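Local structure of blue-light-activated histidine kinase 2 (Erythrobacter litoralis HTCC2594, 4R39) at residues V149-S154 against T165-G170; H100-G105 against A137-F142; K79-I84 against L224-R229. The protein senses blue light and passes the signal on as a histidine kinase, using ATP to phosphorylate a protein histidine, and its light response raises bacterial virulence. All coordinates share one frame; numbering follows the deposited sequence.

Contact 1: V149-S154 against T165-G170; sequences VVQLRS and TVEDDG. With ANP (phosphoaminophosphonic acid-adenylate ester), chain F.
Val150, Leu152 and Val166 form the closely packed side of this strand pair. The CG2 methyl of Val166 lies 3.7 Å from Leu152 CD1, and its CG1 stands 4.1 Å from Val150 CG1. Branched aliphatic residues suit this face because helix 120-140 covers it, with Leu134, Val130 and Val133 meeting the three side chains. On the other face Gln151, Arg153 and Glu167 are partly exposed, so long polar chains that can pair with one another suit them, whereas Thr165 is buried and its OG1 is held by Asn213. Arg153 NH2 donates to Glu167 OE1 at 3.1 Å, a hydrogen bond within a salt bridge, reached from well above the carboxylate plane though close to the guanidinium plane, the two planes standing 80° apart. Gln151 NE2 gives the same oxygen a weak bond, while Gln151 OE1 is taken by Asn110. The strands are an antiparallel hairpin in the mixed sheet of the Bergerat fold, and Asp168 begins the Asp-x-Gly-x-Gly signature of its nucleotide site. Backbone bonds are regular at the hydrogen-bonded pairs Gln151-Glu167 and Arg153-Thr165. Toward Val149 the pairing slackens: Asp169 N makes only a weak bond to Val149 O, and Asp169 OD1 accepts Val149 N at 2.8 Å. Asp168 shares the apolar face, beside Ala141; its short carboxylate suits a place where an acceptor must meet adenine, with OD2 2.8 Å from ANP N6.

Contact 2: H100-G105 against A137-F142; sequences HIDGRG and ALQHAF. With ANP (phosphoaminophosphonic acid-adenylate ester), chain F.
Arg104 reaches across to Phe142 with one arm of its guanidinium: NH1 donates to the backbone Phe142 O at 3.2 Å, nearly in the guanidinium plane but tilted from the plane of the carbonyl. A long side chain with several N-H groups suits this exposed loop, since NH2 has a second carbonyl in Arg145 O and NE adds a weak bond to Gly105 O. Nearer the helix end, Asp102 and Leu138 meet more loosely, Asp102 O lying 3.8 Å from Leu138 CB. This end of helix 120-140, which also carries Asn136, forms part of the N box of the Bergerat ATP site, here holding the ATP analogue ANP. His140 can be followed outward. Its CB packs over one face of the adenine, 3.5 Å from ANP C4. CG, anti to the carbonyl carbon (chi1 -55°), is carried to the ribose, 3.6 Å from ANP C2'. That sugar carbon sits over the centre of one ring face, while Gln139 CB covers the opposite one. ND1 lies near C2' and C3', CD2 near C2' and O2B, CE1 near O3' and O1B, and NE2 at the tip donates to ANP O2B at 2.9 Å. A flat aromatic donor can thus lie against the sugar and still bind phosphate. The contact joins the end of helix 87-102 to that of helix 120-140, whose Leu138 rests on strand 107-113, while Ala137 and Phe142 meet Val150 of strand 148-156.

Contact 3: K79-I84 against L224-R229; sequences KATDKI and LIADER
The guanidinium of Arg229 carries the CB methyl of Ala80 on one face, 3.6 Å above the plane and over its centre, and at its edge, in plane, lies Ile225 O. The methyl belongs to a type I beta turn, Lys79 to Asp82, closed by the bond from Asp82 N to Lys79 O; this turn, in the loop between helix 58-75 and strand 85-86, packs on the C-terminal end of helix 221-227. A small residue suits the Ala80 position, because a lone methyl can settle on the flat cation. The edge contact is a hydrogen bond, Arg229 NH1 to Ile225 O at 2.6 Å, which approaches from above the carbonyl plane. Extended from CG to NE, the chain is long enough to bring the guanidinium alongside the last helical turn. Its NH2 makes a salt bridge with Glu121 of helix 120-140, and neighbouring Glu228 does likewise with Arg125; two salt bridges thus tie this end of the chain to that helix. Next to the cation, Ile225 supplies the apolar part. Its CG2, anti to the backbone N, touches Ala80 CB at 3.7 Å. A beta-branched residue fills this place well: CG2 and CD1 both lie against Ala80 O, while the side chain also packs on Pro119 and Thr122. Beside it, Thr81 turns its methyl to the helix, with CG2 4.0 Å from Ile225 CG2 and 4.4 Å from Ala226 CB.

Contacts 1 and 2 are neighbours in the nucleotide-binding part of the C-terminal histidine kinase portion of the photoreceptor, which this chain represents; their centres lie 12 Å apart and both touch ANP. Helix 120-140 leads into strand 148-156, so contact 2 closes before contact 1 opens; the two touch directly through Asp168 and Ala141. Contact 3 lies on the opposite side of the chain's centre, about 30 Å from contact 1 and 35 Å from contact 2 between centres. Along the sequence it encloses both: its 79-84 segment follows helix 58-75, and its other segment ends the modelled chain. It thus ties the loop after that helix to the C-terminal helix, well away from the bound nucleotide.

Contact 1: V149-S154 against T165-G170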
loop_
_atom_site.group_PDB
_atom_site.type_symbol
_atom_site.label_atom_id
_atom_site.label_comp_id
_atom_site.label_asym_id
_atom_site.label_seq_id
_atom_site.Cartn_x
_atom_site.Cartn_y
_atom_site.Cartn_z
ATOM N N VAL A 149 -0.020 9.302 -17.462
ATOM C CA VAL A 149 1.135 9.358 -16.580
ATOM C C VAL A 149 0.685 9.120 -15.149
ATOM O O VAL A 149 -0.312 9.679 -14.704
ATOM C CB VAL A 149 1.850 10.727 -16.665
ATOM C CG1 VAL A 149 3.034 10.784 -15.700
ATOM C CG2 VAL A 149 2.310 11.001 -18.090
ATOM N N VAL A 150 1.418 8.273 -14.440
ATOM C CA VAL A 150 1.244 8.130 -13.004
ATOM C C VAL A 150 2.570 8.459 -12.343
ATOM O O VAL A 150 3.625 8.048 -12.817
ATOM C CB VAL A 150 0.813 6.710 -12.590
ATOM C CG1 VAL A 150 0.534 6.664 -11.098
ATOM C CG2 VAL A 150 -0.421 6.281 -13.358
ATOM N N GLN A 151 2.514 9.211 -11.255
ATOM C CA GLN A 151 3.710 9.514 -10.489
ATOM C C GLN A 151 3.504 9.133 -9.035
ATOM O O GLN A 151 2.552 9.570 -8.404
ATOM C CB GLN A 151 4.057 10.997 -10.607
ATOM C CG GLN A 151 4.103 11.484 -12.047
ATOM C CD GLN A 151 5.096 12.609 -12.255
ATOM O OE1 GLN A 151 6.177 12.403 -12.818
ATOM N NE2 GLN A 151 4.732 13.812 -11.814
ATOM N N LEU A 152 4.397 8.292 -8.525
ATOM C CA LEU A 152 4.439 7.966 -7.109
ATOM C C LEU A 152 5.619 8.698 -6.480
ATOM O O LEU A 152 6.744 8.577 -6.952
ATOM C CB LEU A 152 4.572 6.452 -6.915
ATOM C CG LEU A 152 4.899 5.941 -5.509
ATOM C CD1 LEU A 152 3.775 6.248 -4.540
ATOM C CD2 LEU A 152 5.186 4.443 -5.539
ATOM N N ARG A 153 5.351 9.473 -5.434
ATOM C CA ARG A 153 6.397 10.156 -4.677
ATOM C C ARG A 153 6.281 9.809 -3.206
ATOM O O ARG A 153 5.185 9.629 -2.685
ATOM C CB ARG A 153 6.284 11.674 -4.811
ATOM C CG ARG A 153 6.979 12.271 -6.008
ATOM C CD ARG A 153 6.670 13.757 -6.126
ATOM N NE ARG A 153 6.186 14.081 -7.466
ATOM C CZ ARG A 153 4.926 14.383 -7.773
ATOM N NH1 ARG A 153 3.981 14.436 -6.838
ATOM N NH2 ARG A 153 4.609 14.652 -9.034
ATOM N N SER A 154 7.425 9.718 -2.548
ATOM C CA SER A 154 7.483 9.505 -1.113
ATOM C C SER A 154 8.599 10.393 -0.593
ATOM O O SER A 154 9.779 10.085 -0.774
ATOM C CB SER A 154 7.757 8.033 -0.806
ATOM O OG SER A 154 7.712 7.775 0.585
ATOM N N THR A 165 2.518 10.709 -2.326
ATOM C CA THR A 165 1.631 11.219 -3.366
ATOM C C THR A 165 1.483 10.218 -4.502
ATOM O O THR A 165 2.455 9.582 -4.906
ATOM C CB THR A 165 2.179 12.533 -3.968
ATOM O OG1 THR A 165 2.310 13.516 -2.937
ATOM C CG2 THR A 165 1.251 13.075 -5.067
ATOM N N VAL A 166 0.262 10.089 -5.012
ATOM C CA VAL A 166 0.017 9.369 -6.259
ATOM C C VAL A 166 -0.790 10.271 -7.186
ATOM O O VAL A 166 -1.875 10.718 -6.836
ATOM C CB VAL A 166 -0.701 8.029 -6.018
ATOM C CG1 VAL A 166 -1.068 7.365 -7.345
ATOM C CG2 VAL A 166 0.184 7.107 -5.188
ATOM N N GLU A 167 -0.238 10.526 -8.367
ATOM C CA GLU A 167 -0.737 11.542 -9.288
ATOM C C GLU A 167 -1.131 10.930 -10.636
ATOM O O GLU A 167 -0.344 10.199 -11.219
ATOM C CB GLU A 167 0.381 12.559 -9.537
ATOM C CG GLU A 167 0.233 13.914 -8.858
ATOM C CD GLU A 167 1.220 14.942 -9.394
ATOM O OE1 GLU A 167 1.851 14.673 -10.443
ATOM O OE2 GLU A 167 1.364 16.020 -8.772
ATOM N N ASP A 168 -2.330 11.236 -11.130
ATOM C CA ASP A 168 -2.742 10.878 -12.495
ATOM C C ASP A 168 -2.887 12.114 -13.353
ATOM O O ASP A 168 -3.114 13.204 -12.836
ATOM C CB ASP A 168 -4.141 10.266 -12.523
ATOM C CG ASP A 168 -4.239 8.997 -11.765
ATOM O OD1 ASP A 168 -3.287 8.201 -11.850
ATOM O OD2 ASP A 168 -5.275 8.796 -11.099
ATOM N N ASP A 169 -2.821 11.925 -14.666
ATOM C CA ASP A 169 -3.290 12.939 -15.601
ATOM C C ASP A 169 -4.508 12.419 -16.363
ATOM O O ASP A 169 -4.913 12.978 -17.381
ATOM C CB ASP A 169 -2.181 13.344 -16.571
ATOM C CG ASP A 169 -1.823 12.245 -17.554
ATOM O OD1 ASP A 169 -2.187 11.071 -17.327
ATOM O OD2 ASP A 169 -1.152 12.563 -18.558
ATOM N N GLY A 170 -5.099 11.349 -15.843
ATOM C CA GLY A 170 -6.148 10.642 -16.548
ATOM C C GLY A 170 -7.562 11.122 -16.300
ATOM O O GLY A 170 -7.852 12.316 -16.243
HETATM P PG ANP F . -10.837 -2.837 -5.288
HETATM O O1G ANP F . -11.373 -3.523 -4.076
HETATM O O2G ANP F . -10.032 -1.553 -4.863
HETATM O O3G ANP F . -9.861 -3.824 -6.043
HETATM P PB ANP F . -12.160 -0.754 -6.634
HETATM O O1B ANP F . -13.134 -0.499 -7.735
HETATM O O2B ANP F . -10.753 -0.266 -7.101
HETATM N N3B ANP F . -12.128 -2.400 -6.296
HETATM P PA ANP F . -11.916 1.353 -4.873
HETATM O O1A ANP F . -10.451 1.189 -4.758
HETATM O O2A ANP F . -12.600 1.768 -3.567
HETATM O O3A ANP F . -12.619 0.004 -5.345
HETATM O "O5'" ANP F . -12.222 2.398 -6.010
HETATM C "C5'" ANP F . -13.500 3.053 -6.039
HETATM C "C4'" ANP F . -13.807 3.513 -7.441
HETATM O "O4'" ANP F . -13.261 4.833 -7.645
HETATM C "C3'" ANP F . -13.233 2.672 -8.576
HETATM O "O3'" ANP F . -14.090 1.578 -8.882
HETATM C "C2'" ANP F . -13.166 3.676 -9.724
HETATM O "O2'" ANP F . -14.412 3.770 -10.403
HETATM C "C1'" ANP F . -12.853 4.990 -8.993
HETATM N N9 ANP F . -11.445 5.369 -8.995
HETATM C C8 ANP F . -10.514 5.102 -8.023
HETATM N N7 ANP F . -9.321 5.578 -8.281
HETATM C C5 ANP F . -9.476 6.203 -9.510
HETATM C C6 ANP F . -8.578 6.907 -10.336
HETATM N N6 ANP F . -7.292 7.104 -10.037
HETATM N N1 ANP F . -9.055 7.409 -11.496
HETATM C C2 ANP F . -10.343 7.215 -11.800
HETATM N N3 ANP F . -11.280 6.571 -11.101
HETATM C C4 ANP F . -10.779 6.085 -9.958
#

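Contact 2: H100-G105 against A137-F142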
loop_
_atom_site.group_PDB
_atom_site.type_symbol
_atom_site.label_atom_id
_atom_site.label_comp_id
_atom_site.label_asym_id
_atom_site.label_seq_id
_atom_site.Cartn_x
_atom_site.Cartn_y
_atom_site.Cartn_z
ATOM N N HIS A 100 4.329 -3.590 -13.756
ATOM C CA HIS A 100 4.623 -4.766 -14.564
ATOM C C HIS A 100 3.359 -5.568 -14.880
ATOM O O HIS A 100 3.153 -5.976 -16.022
ATOM C CB HIS A 100 5.644 -5.657 -13.867
ATOM C CG HIS A 100 6.197 -6.732 -14.746
ATOM N ND1 HIS A 100 6.254 -8.054 -14.359
ATOM C CD2 HIS A 100 6.709 -6.685 -15.999
ATOM C CE1 HIS A 100 6.786 -8.771 -15.332
ATOM N NE2 HIS A 100 7.070 -7.965 -16.339
ATOM N N ILE A 101 2.524 -5.796 -13.869
ATOM C CA ILE A 101 1.294 -6.569 -14.048
ATOM C C ILE A 101 0.168 -5.728 -14.638
ATOM O O ILE A 101 -0.433 -6.104 -15.641
ATOM C CB ILE A 101 0.795 -7.170 -12.705
ATOM C CG1 ILE A 101 1.835 -8.122 -12.115
ATOM C CG2 ILE A 101 -0.529 -7.916 -12.889
ATOM C CD1 ILE A 101 2.257 -9.240 -13.051
ATOM N N ASP A 102 -0.117 -4.599 -14.003
ATOM C CA ASP A 102 -1.303 -3.813 -14.325
ATOM C C ASP A 102 -1.010 -2.663 -15.286
ATOM O O ASP A 102 -1.912 -1.900 -15.639
ATOM C CB ASP A 102 -1.927 -3.271 -13.038
ATOM C CG ASP A 102 -2.486 -4.370 -12.153
ATOM O OD1 ASP A 102 -3.043 -5.352 -12.695
ATOM O OD2 ASP A 102 -2.368 -4.254 -10.915
ATOM N N GLY A 103 0.243 -2.542 -15.713
ATOM C CA GLY A 103 0.628 -1.478 -16.622
ATOM C C GLY A 103 0.155 -1.747 -18.032
ATOM O O GLY A 103 -0.524 -2.733 -18.295
ATOM N N ARG A 104 0.533 -0.866 -18.947
ATOM C CA ARG A 104 0.032 -0.910 -20.309
ATOM C C ARG A 104 0.830 0.065 -21.150
ATOM O O ARG A 104 1.393 1.025 -20.628
ATOM C CB ARG A 104 -1.440 -0.514 -20.319
ATOM C CG ARG A 104 -2.119 -0.597 -21.667
ATOM C CD ARG A 104 -3.429 0.161 -21.640
ATOM N NE ARG A 104 -3.289 1.515 -22.171
ATOM C CZ ARG A 104 -4.190 2.480 -22.008
ATOM N NH1 ARG A 104 -5.298 2.254 -21.315
ATOM N NH2 ARG A 104 -3.977 3.679 -22.533
ATOM N N GLY A 105 0.883 -0.183 -22.450
ATOM C CA GLY A 105 1.612 0.687 -23.350
ATOM C C GLY A 105 1.109 2.109 -23.242
ATOM O O GLY A 105 -0.077 2.336 -23.011
ATOM N N ALA A 137 -4.962 3.916 -9.940
ATOM C CA ALA A 137 -4.541 4.758 -11.048
ATOM C C ALA A 137 -4.476 3.948 -12.334
ATOM O O ALA A 137 -5.123 4.284 -13.323
ATOM C CB ALA A 137 -3.195 5.383 -10.754
ATOM N N LEU A 138 -3.712 2.862 -12.317
ATOM C CA LEU A 138 -3.518 2.066 -13.524
ATOM C C LEU A 138 -4.776 1.330 -13.978
ATOM O O LEU A 138 -4.965 1.103 -15.170
ATOM C CB LEU A 138 -2.364 1.084 -13.329
ATOM C CG LEU A 138 -1.025 1.815 -13.235
ATOM C CD1 LEU A 138 0.016 0.955 -12.556
ATOM C CD2 LEU A 138 -0.556 2.247 -14.618
ATOM N N GLN A 139 -5.636 0.964 -13.034
ATOM C CA GLN A 139 -6.845 0.218 -13.360
ATOM C C GLN A 139 -7.956 1.112 -13.892
ATOM O O GLN A 139 -8.681 0.724 -14.802
ATOM C CB GLN A 139 -7.368 -0.526 -12.133
ATOM C CG GLN A 139 -6.661 -1.832 -11.838
ATOM C CD GLN A 139 -7.238 -2.534 -10.623
ATOM O OE1 GLN A 139 -8.062 -1.970 -9.894
ATOM N NE2 GLN A 139 -6.805 -3.768 -10.393
ATOM N N HIS A 140 -8.084 2.305 -13.322
ATOM C CA HIS A 140 -9.271 3.130 -13.532
ATOM C C HIS A 140 -9.016 4.438 -14.284
ATOM O O HIS A 140 -9.869 4.888 -15.043
ATOM C CB HIS A 140 -9.917 3.458 -12.184
ATOM C CG HIS A 140 -10.251 2.253 -11.360
ATOM N ND1 HIS A 140 -11.134 1.281 -11.781
ATOM C CD2 HIS A 140 -9.834 1.872 -10.128
ATOM C CE1 HIS A 140 -11.241 0.350 -10.849
ATOM N NE2 HIS A 140 -10.462 0.685 -9.836
ATOM N N ALA A 141 -7.856 5.050 -14.073
ATOM C CA ALA A 141 -7.630 6.413 -14.553
ATOM C C ALA A 141 -7.546 6.524 -16.071
ATOM O O ALA A 141 -7.663 7.625 -16.611
ATOM C CB ALA A 141 -6.374 6.999 -13.926
ATOM N N PHE A 142 -7.356 5.401 -16.757
ATOM C CA PHE A 142 -7.080 5.436 -18.194
ATOM C C PHE A 142 -7.986 4.518 -19.026
ATOM O O PHE A 142 -7.587 4.069 -20.103
ATOM C CB PHE A 142 -5.606 5.096 -18.434
ATOM C CG PHE A 142 -4.657 5.858 -17.542
ATOM C CD1 PHE A 142 -4.498 7.228 -17.688
ATOM C CD2 PHE A 142 -3.929 5.210 -16.557
ATOM C CE1 PHE A 142 -3.633 7.935 -16.868
ATOM C CE2 PHE A 142 -3.061 5.912 -15.737
ATOM C CZ PHE A 142 -2.913 7.276 -15.894
HETATM P PG ANP F . -10.837 -2.837 -5.288
HETATM O O1G ANP F . -11.373 -3.523 -4.076
HETATM O O2G ANP F . -10.032 -1.553 -4.863
HETATM O O3G ANP F . -9.861 -3.824 -6.043
HETATM P PB ANP F . -12.160 -0.754 -6.634
HETATM O O1B ANP F . -13.134 -0.499 -7.735
HETATM O O2B ANP F . -10.753 -0.266 -7.101
HETATM N N3B ANP F . -12.128 -2.400 -6.296
HETATM P PA ANP F . -11.916 1.353 -4.873
HETATM O O1A ANP F . -10.451 1.189 -4.758
HETATM O O2A ANP F . -12.600 1.768 -3.567
HETATM O O3A ANP F . -12.619 0.004 -5.345
HETATM O "O5'" ANP F . -12.222 2.398 -6.010
HETATM C "C5'" ANP F . -13.500 3.053 -6.039
HETATM C "C4'" ANP F . -13.807 3.513 -7.441
HETATM O "O4'" ANP F . -13.261 4.833 -7.645
HETATM C "C3'" ANP F . -13.233 2.672 -8.576
HETATM O "O3'" ANP F . -14.090 1.578 -8.882
HETATM C "C2'" ANP F . -13.166 3.676 -9.724
HETATM O "O2'" ANP F . -14.412 3.770 -10.403
HETATM C "C1'" ANP F . -12.853 4.990 -8.993
HETATM N N9 ANP F . -11.445 5.369 -8.995
HETATM C C8 ANP F . -10.514 5.102 -8.023
HETATM N N7 ANP F . -9.321 5.578 -8.281
HETATM C C5 ANP F . -9.476 6.203 -9.510
HETATM C C6 ANP F . -8.578 6.907 -10.336
HETATM N N6 ANP F . -7.292 7.104 -10.037
HETATM N N1 ANP F . -9.055 7.409 -11.496
HETATM C C2 ANP F . -10.343 7.215 -11.800
HETATM N N3 ANP F . -11.280 6.571 -11.101
HETATM C C4 ANP F . -10.779 6.085 -9.958
#

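Contact 3: K79-I84 against L224-R229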
loop_
_atom_site.group_PDB
_atom_site.type_symbol
_atom_site.label_atom_id
_atom_site.label_comp_id
_atom_site.label_asym_id
_atom_site.label_seq_id
_atom_site.Cartn_x
_atom_site.Cartn_y
_atom_site.Cartn_z
ATOM N N LYS A 79 12.338 -4.589 18.484
ATOM C CA LYS A 79 11.129 -4.048 19.087
ATOM C C LYS A 79 10.201 -3.515 18.001
ATOM O O LYS A 79 10.657 -3.021 16.971
ATOM C CB LYS A 79 11.481 -2.944 20.088
ATOM C CG LYS A 79 12.210 -3.459 21.320
ATOM C CD LYS A 79 12.487 -2.364 22.337
ATOM C CE LYS A 79 12.930 -2.963 23.666
ATOM N NZ LYS A 79 14.035 -3.952 23.501
ATOM N N ALA A 80 8.898 -3.638 18.236
ATOM C CA ALA A 80 7.888 -3.191 17.282
ATOM C C ALA A 80 8.048 -1.717 16.896
ATOM O O ALA A 80 7.605 -1.304 15.827
ATOM C CB ALA A 80 6.497 -3.434 17.848
ATOM N N THR A 81 8.683 -0.934 17.765
ATOM C CA THR A 81 8.853 0.497 17.526
ATOM C C THR A 81 10.151 0.830 16.786
ATOM O O THR A 81 10.363 1.975 16.377
ATOM C CB THR A 81 8.835 1.291 18.848
ATOM O OG1 THR A 81 9.710 0.668 19.798
ATOM C CG2 THR A 81 7.426 1.353 19.420
ATOM N N ASP A 82 11.017 -0.164 16.615
ATOM C CA ASP A 82 12.311 0.066 15.985
ATOM C C ASP A 82 12.185 0.302 14.483
ATOM O O ASP A 82 11.523 -0.455 13.770
ATOM C CB ASP A 82 13.260 -1.106 16.260
ATOM C CG ASP A 82 13.735 -1.150 17.707
ATOM O OD1 ASP A 82 13.476 -0.181 18.455
ATOM O OD2 ASP A 82 14.379 -2.148 18.095
ATOM N N LYS A 83 12.826 1.371 14.018
ATOM C CA LYS A 83 12.860 1.705 12.601
ATOM C C LYS A 83 13.839 0.774 11.897
ATOM O O LYS A 83 15.053 0.947 12.004
ATOM C CB LYS A 83 13.292 3.158 12.423
ATOM C CG LYS A 83 12.459 4.146 13.223
ATOM C CD LYS A 83 13.005 5.556 13.107
ATOM C CE LYS A 83 12.159 6.543 13.893
ATOM N NZ LYS A 83 12.632 7.944 13.711
ATOM N N ILE A 84 13.308 -0.213 11.184
ATOM C CA ILE A 84 14.131 -1.285 10.634
ATOM C C ILE A 84 13.819 -1.609 9.172
ATOM O O ILE A 84 14.592 -2.304 8.512
ATOM C CB ILE A 84 13.960 -2.572 11.461
ATOM C CG1 ILE A 84 12.481 -2.944 11.562
ATOM C CG2 ILE A 84 14.530 -2.382 12.856
ATOM C CD1 ILE A 84 12.251 -4.410 11.795
ATOM N N LEU A 224 2.053 5.473 18.451
ATOM C CA LEU A 224 0.915 4.709 17.945
ATOM C C LEU A 224 1.104 3.210 18.164
ATOM O O LEU A 224 0.197 2.520 18.620
ATOM C CB LEU A 224 0.716 4.968 16.450
ATOM C CG LEU A 224 0.326 6.385 16.024
ATOM C CD1 LEU A 224 0.271 6.476 14.508
ATOM C CD2 LEU A 224 -1.001 6.799 16.626
ATOM N N ILE A 225 2.293 2.721 17.835
ATOM C CA ILE A 225 2.590 1.295 17.887
ATOM C C ILE A 225 2.565 0.758 19.323
ATOM O O ILE A 225 2.060 -0.339 19.571
ATOM C CB ILE A 225 3.949 1.013 17.198
ATOM C CG1 ILE A 225 3.821 1.278 15.695
ATOM C CG2 ILE A 225 4.404 -0.422 17.414
ATOM C CD1 ILE A 225 5.145 1.429 14.976
ATOM N N ALA A 226 3.089 1.534 20.267
ATOM C CA ALA A 226 3.138 1.107 21.664
ATOM C C ALA A 226 1.783 1.259 22.370
ATOM O O ALA A 226 1.511 0.563 23.350
ATOM C CB ALA A 226 4.217 1.870 22.410
ATOM N N ASP A 227 0.944 2.168 21.876
ATOM C CA ASP A 227 -0.410 2.324 22.404
ATOM C C ASP A 227 -1.239 1.081 22.111
ATOM O O ASP A 227 -2.164 0.749 22.852
ATOM C CB ASP A 227 -1.110 3.540 21.792
ATOM C CG ASP A 227 -0.588 4.859 22.336
ATOM O OD1 ASP A 227 0.021 4.866 23.428
ATOM O OD2 ASP A 227 -0.802 5.894 21.667
ATOM N N GLU A 228 -0.903 0.399 21.023
ATOM C CA GLU A 228 -1.606 -0.814 20.625
ATOM C C GLU A 228 -1.188 -2.002 21.487
ATOM O O GLU A 228 -1.623 -3.127 21.250
ATOM C CB GLU A 228 -1.323 -1.128 19.154
ATOM C CG GLU A 228 -1.832 -0.075 18.177
ATOM C CD GLU A 228 -1.320 -0.293 16.770
ATOM O OE1 GLU A 228 -0.395 -1.110 16.597
ATOM O OE2 GLU A 228 -1.840 0.351 15.834
ATOM N N ARG A 229 -0.345 -1.744 22.483
ATOM C CA ARG A 229 0.217 -2.800 23.314
ATOM C C ARG A 229 0.244 -2.368 24.777
ATOM O O ARG A 229 1.181 -2.675 25.513
ATOM C CB ARG A 229 1.631 -3.130 22.832
ATOM C CG ARG A 229 1.735 -3.297 21.315
ATOM C CD ARG A 229 3.157 -3.612 20.869
ATOM N NE ARG A 229 3.207 -4.366 19.615
ATOM C CZ ARG A 229 2.864 -3.881 18.424
ATOM N NH1 ARG A 229 2.417 -2.638 18.308
ATOM N NH2 ARG A 229 2.951 -4.648 17.345
#